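Side-chain contacts in TATA-box-binding protein (Sulfolobus acidocaldarius, PDB 1MP9), which probably binds the TATA box promoter element close to the site of transcription initiation and helps activate archaeal genes transcribed by RNA polymerase: residues Asp29-Glu34 and Tyr42-Phe47; Pro38-Asp43 and Pro48-Arg53. All coordinates share one frame; numbering follows the deposited sequence.

Interaction 1 of 2, residues Asp29-Glu34 and Tyr42-Phe47; sequences DLYAME and YDPDQF
Tyr42 packs into the first turn of helix 30-36 and illustrates how one aromatic ring can join a loop to a helix without a hydrogen bond. The tight part is Leu30: its CB sits over the ring centre, 3.4 Å from the centroid and 12° off the normal, a close CH-pi contact, while Leu30 CD1 meets Tyr42 CE1 at 3.5 Å. Pro44 CD covers the opposite face, so the ring is held between the helix and its own loop. Its edge then points at Tyr31 in a T-shaped stack, with planes at 78° and Tyr42 CE2 3.6 Å above the centre of the Tyr31 ring. CG of Tyr42 stands anti to the backbone N (chi1 179°), which swings the ring across to the helix. Toward solvent the fit is sparser. Pro44 CG reaches Tyr31 OH at 3.5 Å, and the aliphatic part of Glu34 approaches Tyr42 through CG to CB at 3.9 Å, its chain bending at chi2. Asp29 caps the helix start, its OD1 accepting from Ala32 N at 2.8 Å. Between the segments, then, cohesion comes from dispersion and aromatic CH contacts, and depends on shape more than on charge.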
loop_
_atom_site.group_PDB
_atom_site.type_symbol
_atom_site.label_atom_id
_atom_site.label_comp_id
_atom_site.label_asym_id
_atom_site.label_seq_id
_atom_site.Cartn_x
_atom_site.Cartn_y
_atom_site.Cartn_z
ATOM N N ASP A 29 29.345 -21.381 -6.170
ATOM C CA ASP A 29 30.077 -21.416 -4.919
ATOM C C ASP A 29 30.395 -19.941 -4.652
ATOM O O ASP A 29 31.303 -19.360 -5.257
ATOM C CB ASP A 29 31.360 -22.242 -5.085
ATOM C CG ASP A 29 32.222 -22.255 -3.829
ATOM O OD1 ASP A 29 32.241 -21.251 -3.083
ATOM O OD2 ASP A 29 32.915 -23.270 -3.594
ATOM N N LEU A 30 29.624 -19.334 -3.755
ATOM C CA LEU A 30 29.799 -17.914 -3.421
ATOM C C LEU A 30 31.099 -17.606 -2.696
ATOM O O LEU A 30 31.664 -16.513 -2.844
ATOM C CB LEU A 30 28.564 -17.413 -2.626
ATOM C CG LEU A 30 27.270 -17.613 -3.421
ATOM C CD1 LEU A 30 26.084 -17.120 -2.587
ATOM C CD2 LEU A 30 27.307 -16.854 -4.766
ATOM N N TYR A 31 31.601 -18.559 -1.905
ATOM C CA TYR A 31 32.880 -18.321 -1.234
ATOM C C TYR A 31 33.942 -18.141 -2.315
ATOM O O TYR A 31 34.778 -17.218 -2.285
ATOM C CB TYR A 31 33.270 -19.507 -0.338
ATOM C CG TYR A 31 32.366 -19.731 0.866
ATOM C CD1 TYR A 31 31.399 -20.722 0.847
ATOM C CD2 TYR A 31 32.506 -18.956 2.038
ATOM C CE1 TYR A 31 30.579 -20.949 1.961
ATOM C CE2 TYR A 31 31.694 -19.185 3.163
ATOM C CZ TYR A 31 30.742 -20.181 3.106
ATOM O OH TYR A 31 29.967 -20.458 4.189
ATOM N N ALA A 32 33.912 -19.050 -3.277
ATOM C CA ALA A 32 34.874 -19.010 -4.383
ATOM C C ALA A 32 34.703 -17.729 -5.188
ATOM O O ALA A 32 35.687 -17.079 -5.544
ATOM C CB ALA A 32 34.686 -20.258 -5.304
ATOM N N MET A 33 33.455 -17.337 -5.435
ATOM C CA MET A 33 33.211 -16.134 -6.223
ATOM C C MET A 33 33.702 -14.882 -5.516
ATOM O O MET A 33 34.317 -14.022 -6.139
ATOM C CB MET A 33 31.719 -16.003 -6.569
ATOM C CG MET A 33 31.411 -14.829 -7.470
ATOM S SD MET A 33 29.658 -14.720 -7.844
ATOM C CE MET A 33 29.405 -15.973 -9.072
ATOM N N GLU A 34 33.452 -14.780 -4.212
ATOM C CA GLU A 34 33.902 -13.614 -3.444
ATOM C C GLU A 34 35.417 -13.472 -3.536
ATOM O O GLU A 34 35.941 -12.363 -3.695
ATOM C CB GLU A 34 33.501 -13.766 -1.982
ATOM C CG GLU A 34 33.759 -12.556 -1.110
ATOM C CD GLU A 34 35.199 -12.424 -0.665
ATOM O OE1 GLU A 34 35.833 -13.457 -0.334
ATOM O OE2 GLU A 34 35.700 -11.277 -0.626
ATOM N N TYR A 42 30.397 -11.163 0.699
ATOM C CA TYR A 42 29.695 -12.413 0.953
ATOM C C TYR A 42 29.910 -12.867 2.372
ATOM O O TYR A 42 30.993 -13.297 2.731
ATOM C CB TYR A 42 30.158 -13.523 0.013
ATOM C CG TYR A 42 29.454 -14.840 0.270
ATOM C CD1 TYR A 42 28.054 -14.918 0.280
ATOM C CD2 TYR A 42 30.185 -16.009 0.516
ATOM C CE1 TYR A 42 27.410 -16.124 0.533
ATOM C CE2 TYR A 42 29.548 -17.229 0.770
ATOM C CZ TYR A 42 28.167 -17.277 0.779
ATOM O OH TYR A 42 27.541 -18.466 1.048
ATOM N N ASP A 43 28.872 -12.761 3.185
ATOM C CA ASP A 43 28.961 -13.193 4.571
ATOM C C ASP A 43 27.649 -13.918 4.814
ATOM O O ASP A 43 26.646 -13.312 5.167
ATOM C CB ASP A 43 29.111 -11.982 5.485
ATOM C CG ASP A 43 29.087 -12.358 6.953
ATOM O OD1 ASP A 43 28.840 -13.555 7.269
ATOM O OD2 ASP A 43 29.303 -11.439 7.786
ATOM N N PRO A 44 27.650 -15.245 4.636
ATOM C CA PRO A 44 26.410 -15.984 4.828
ATOM C C PRO A 44 25.832 -15.901 6.228
ATOM O O PRO A 44 24.692 -16.286 6.434
ATOM C CB PRO A 44 26.773 -17.407 4.362
ATOM C CG PRO A 44 28.237 -17.517 4.760
ATOM C CD PRO A 44 28.804 -16.152 4.434
ATOM N N ASP A 45 26.588 -15.388 7.194
ATOM C CA ASP A 45 26.001 -15.243 8.534
ATOM C C ASP A 45 25.092 -14.004 8.581
ATOM O O ASP A 45 24.275 -13.863 9.486
ATOM C CB ASP A 45 27.068 -15.089 9.620
ATOM C CG ASP A 45 27.830 -16.370 9.880
ATOM O OD1 ASP A 45 27.212 -17.474 9.848
ATOM O OD2 ASP A 45 29.055 -16.264 10.138
ATOM N N GLN A 46 25.233 -13.113 7.603
ATOM C CA GLN A 46 24.430 -11.892 7.557
ATOM C C GLN A 46 23.384 -11.861 6.443
ATOM O O GLN A 46 22.290 -11.346 6.633
ATOM C CB GLN A 46 25.338 -10.683 7.401
ATOM C CG GLN A 46 26.086 -10.289 8.657
ATOM C CD GLN A 46 26.836 -8.983 8.455
ATOM O OE1 GLN A 46 27.742 -8.893 7.616
ATOM N NE2 GLN A 46 26.454 -7.954 9.212
ATOM N N PHE A 47 23.739 -12.387 5.272
ATOM C CA PHE A 47 22.840 -12.412 4.132
ATOM C C PHE A 47 23.249 -13.580 3.248
ATOM O O PHE A 47 24.430 -13.764 2.996
ATOM C CB PHE A 47 22.940 -11.100 3.362
ATOM C CG PHE A 47 21.911 -10.965 2.276
ATOM C CD1 PHE A 47 20.576 -10.753 2.597
ATOM C CD2 PHE A 47 22.272 -11.077 0.941
ATOM C CE1 PHE A 47 19.607 -10.654 1.601
ATOM C CE2 PHE A 47 21.318 -10.978 -0.060
ATOM C CZ PHE A 47 19.976 -10.765 0.276
#

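Interaction 2 of 2, residues Pro38-Asp43 and Pro48-Arg53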
loop_
_atom_site.group_PDB
_atom_site.type_symbol
_atom_site.label_atom_id
_atom_site.label_comp_id
_atom_site.label_asym_id
_atom_site.label_seq_id
_atom_site.Cartn_x
_atom_site.Cartn_y
_atom_site.Cartn_z
ATOM N N PRO A 38 36.909 -9.208 -7.393
ATOM C CA PRO A 38 37.315 -8.158 -6.468
ATOM C C PRO A 38 36.170 -7.291 -5.966
ATOM O O PRO A 38 35.156 -7.089 -6.649
ATOM C CB PRO A 38 38.321 -7.356 -7.287
ATOM C CG PRO A 38 37.775 -7.439 -8.653
ATOM C CD PRO A 38 37.313 -8.891 -8.777
ATOM N N ASN A 39 36.350 -6.797 -4.750
ATOM C CA ASN A 39 35.414 -5.896 -4.111
ATOM C C ASN A 39 33.935 -6.279 -4.054
ATOM O O ASN A 39 33.069 -5.433 -4.286
ATOM C CB ASN A 39 35.567 -4.507 -4.742
ATOM C CG ASN A 39 37.014 -3.998 -4.683
ATOM O OD1 ASN A 39 37.573 -3.757 -3.596
ATOM N ND2 ASN A 39 37.627 -3.851 -5.848
ATOM N N VAL A 40 33.638 -7.539 -3.768
ATOM C CA VAL A 40 32.250 -7.949 -3.619
ATOM C C VAL A 40 32.127 -8.402 -2.175
ATOM O O VAL A 40 33.125 -8.591 -1.482
ATOM C CB VAL A 40 31.843 -9.116 -4.565
ATOM C CG1 VAL A 40 31.873 -8.638 -6.024
ATOM C CG2 VAL A 40 32.754 -10.347 -4.341
ATOM N N GLU A 41 30.911 -8.593 -1.706
ATOM C CA GLU A 41 30.742 -9.002 -0.334
ATOM C C GLU A 41 29.934 -10.281 -0.188
ATOM O O GLU A 41 28.898 -10.458 -0.855
ATOM C CB GLU A 41 30.066 -7.875 0.429
ATOM C CG GLU A 41 29.997 -8.104 1.913
ATOM C CD GLU A 41 29.638 -6.834 2.654
ATOM O OE1 GLU A 41 28.548 -6.277 2.456
ATOM O OE2 GLU A 41 30.563 -6.353 3.507
ATOM N N TYR A 42 30.397 -11.163 0.699
ATOM C CA TYR A 42 29.695 -12.413 0.953
ATOM C C TYR A 42 29.910 -12.867 2.372
ATOM O O TYR A 42 30.993 -13.297 2.731
ATOM C CB TYR A 42 30.158 -13.523 0.013
ATOM C CG TYR A 42 29.454 -14.840 0.270
ATOM C CD1 TYR A 42 28.054 -14.918 0.280
ATOM C CD2 TYR A 42 30.185 -16.009 0.516
ATOM C CE1 TYR A 42 27.410 -16.124 0.533
ATOM C CE2 TYR A 42 29.548 -17.229 0.770
ATOM C CZ TYR A 42 28.167 -17.277 0.779
ATOM O OH TYR A 42 27.541 -18.466 1.048
ATOM N N ASP A 43 28.872 -12.761 3.185
ATOM C CA ASP A 43 28.961 -13.193 4.571
ATOM C C ASP A 43 27.649 -13.918 4.814
ATOM O O ASP A 43 26.646 -13.312 5.167
ATOM C CB ASP A 43 29.111 -11.982 5.485
ATOM C CG ASP A 43 29.087 -12.358 6.953
ATOM O OD1 ASP A 43 28.840 -13.555 7.269
ATOM O OD2 ASP A 43 29.303 -11.439 7.786
ATOM N N PRO A 48 22.272 -14.374 2.754
ATOM C CA PRO A 48 22.541 -15.550 1.903
ATOM C C PRO A 48 23.163 -15.323 0.550
ATOM O O PRO A 48 23.725 -16.263 -0.039
ATOM C CB PRO A 48 21.192 -16.243 1.788
ATOM C CG PRO A 48 20.195 -15.116 1.955
ATOM C CD PRO A 48 20.823 -14.112 2.894
ATOM N N GLY A 49 23.095 -14.091 0.053
ATOM C CA GLY A 49 23.665 -13.829 -1.255
ATOM C C GLY A 49 24.938 -13.019 -1.277
ATOM O O GLY A 49 25.246 -12.306 -0.323
ATOM N N LEU A 50 25.682 -13.153 -2.380
ATOM C CA LEU A 50 26.896 -12.393 -2.613
ATOM C C LEU A 50 26.391 -11.051 -3.174
ATOM O O LEU A 50 25.533 -11.013 -4.081
ATOM C CB LEU A 50 27.801 -13.090 -3.664
ATOM C CG LEU A 50 29.152 -12.418 -3.929
ATOM C CD1 LEU A 50 30.204 -13.504 -4.239
ATOM C CD2 LEU A 50 29.032 -11.401 -5.079
ATOM N N ILE A 51 26.939 -9.959 -2.651
ATOM C CA ILE A 51 26.530 -8.614 -3.062
ATOM C C ILE A 51 27.546 -8.010 -4.015
ATOM O O ILE A 51 28.711 -7.794 -3.650
ATOM C CB ILE A 51 26.371 -7.721 -1.821
ATOM C CG1 ILE A 51 25.369 -8.386 -0.889
ATOM C CG2 ILE A 51 25.942 -6.270 -2.238
ATOM C CD1 ILE A 51 25.303 -7.820 0.534
ATOM N N PHE A 52 27.098 -7.755 -5.239
ATOM C CA PHE A 52 27.937 -7.216 -6.298
ATOM C C PHE A 52 27.416 -5.815 -6.593
ATOM O O PHE A 52 26.297 -5.656 -7.032
ATOM C CB PHE A 52 27.799 -8.120 -7.522
ATOM C CG PHE A 52 28.657 -7.722 -8.687
ATOM C CD1 PHE A 52 29.705 -8.537 -9.104
ATOM C CD2 PHE A 52 28.421 -6.525 -9.373
ATOM C CE1 PHE A 52 30.504 -8.171 -10.181
ATOM C CE2 PHE A 52 29.222 -6.152 -10.456
ATOM C CZ PHE A 52 30.258 -6.972 -10.858
ATOM N N ARG A 53 28.221 -4.792 -6.342
ATOM C CA ARG A 53 27.769 -3.424 -6.574
ATOM C C ARG A 53 28.450 -2.793 -7.764
ATOM O O ARG A 53 29.663 -2.919 -7.941
ATOM C CB ARG A 53 28.024 -2.550 -5.337
ATOM C CG ARG A 53 27.263 -2.968 -4.092
ATOM C CD ARG A 53 27.620 -2.087 -2.895
ATOM N NE ARG A 53 26.700 -2.282 -1.775
ATOM C CZ ARG A 53 26.908 -3.107 -0.751
ATOM N NH1 ARG A 53 28.019 -3.835 -0.683
ATOM N NH2 ARG A 53 25.998 -3.204 0.209
HETATM O O HOH W 1 30.825 -5.609 -6.914
HETATM O O HOH W 2 24.657 -18.423 1.072
HETATM O O HOH W 3 26.254 -12.061 2.194
#
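Residues 38-43 add a short antiparallel pairing outside strand 50-54, at one end of the saddle-shaped sheet of TATA-binding proteins. Only Glu41 and Ile51 form a true bridge, a hydrogen-bonded pair. Glu41 N gives to Ile51 O at 3.0 Å, Ile51 N gives to Glu41 O at 2.7 Å, and both bonds are nearly straight (167° and 172°) and lie in the carbonyl planes.

Two residues to either side of the bridge the chains have drawn apart, and water fills in between them. Water 3 accepts from Asp43 N at 2.9 Å and lies 2.7 Å from Gly49 O, to which it probably donates; toward the other end, water 1 accepts from Arg53 N and gives a weak bond to Asn39 O. Water 2 joins Tyr42 OH to Pro48 O, and the carbonyl oxygens of Pro48 and Gly49 both lie at the edge of the Tyr42 ring.

Val40 supplies the apolar packing. Its CB lies 3.7 Å from Leu50 CD2, and CG1, beside the backbone N (chi1 -67°), reaches Phe52 CD1 at 3.8 Å. Phe52 continues into the core against Ile87 and Leu91 of helix 77-93. Glu41, by contrast, stretches alongside Ile51 and Arg53, pointing the same way. Its OE1 stays 4.0 Å from Arg53 NH1, beyond a salt bridge, so any attraction is probably modest; the Arg53 guanidinium lays one face over Ile51 CG2, which stands 3.5 Å from the plane of the group.

The opposite edge of the strand is bonded to strand 59-63. Residues 40-41 lie where the second repeat has the short outer strand 131-132 beside strand 141-145, so the single bridge is consistent with the short fifth strand of the TBP half-fold.

In the fold
Both interactions belong to the first repeat and to the connection between helix 30-36 and strand 50-54, and they share Tyr42 and Asp43; their centres are about 6 Å apart. Interaction 1 is a surface contact that ties the loop to the helix, and interaction 2, partly buried, ties the same loop to strand 50-54. Their chemistry differs accordingly: no hydrogen bond crosses the first, which rests on aromatic and apolar packing, whereas backbone bonds and waters order the second, with Val40, Leu50 and Phe52 packing on the helix side. The two meet where Leu50 CD1 packs under Glu34 N and Leu30 O, and where Val40 CG2 touches Glu34 CA, so helix, loop and strand form one continuous packed unit.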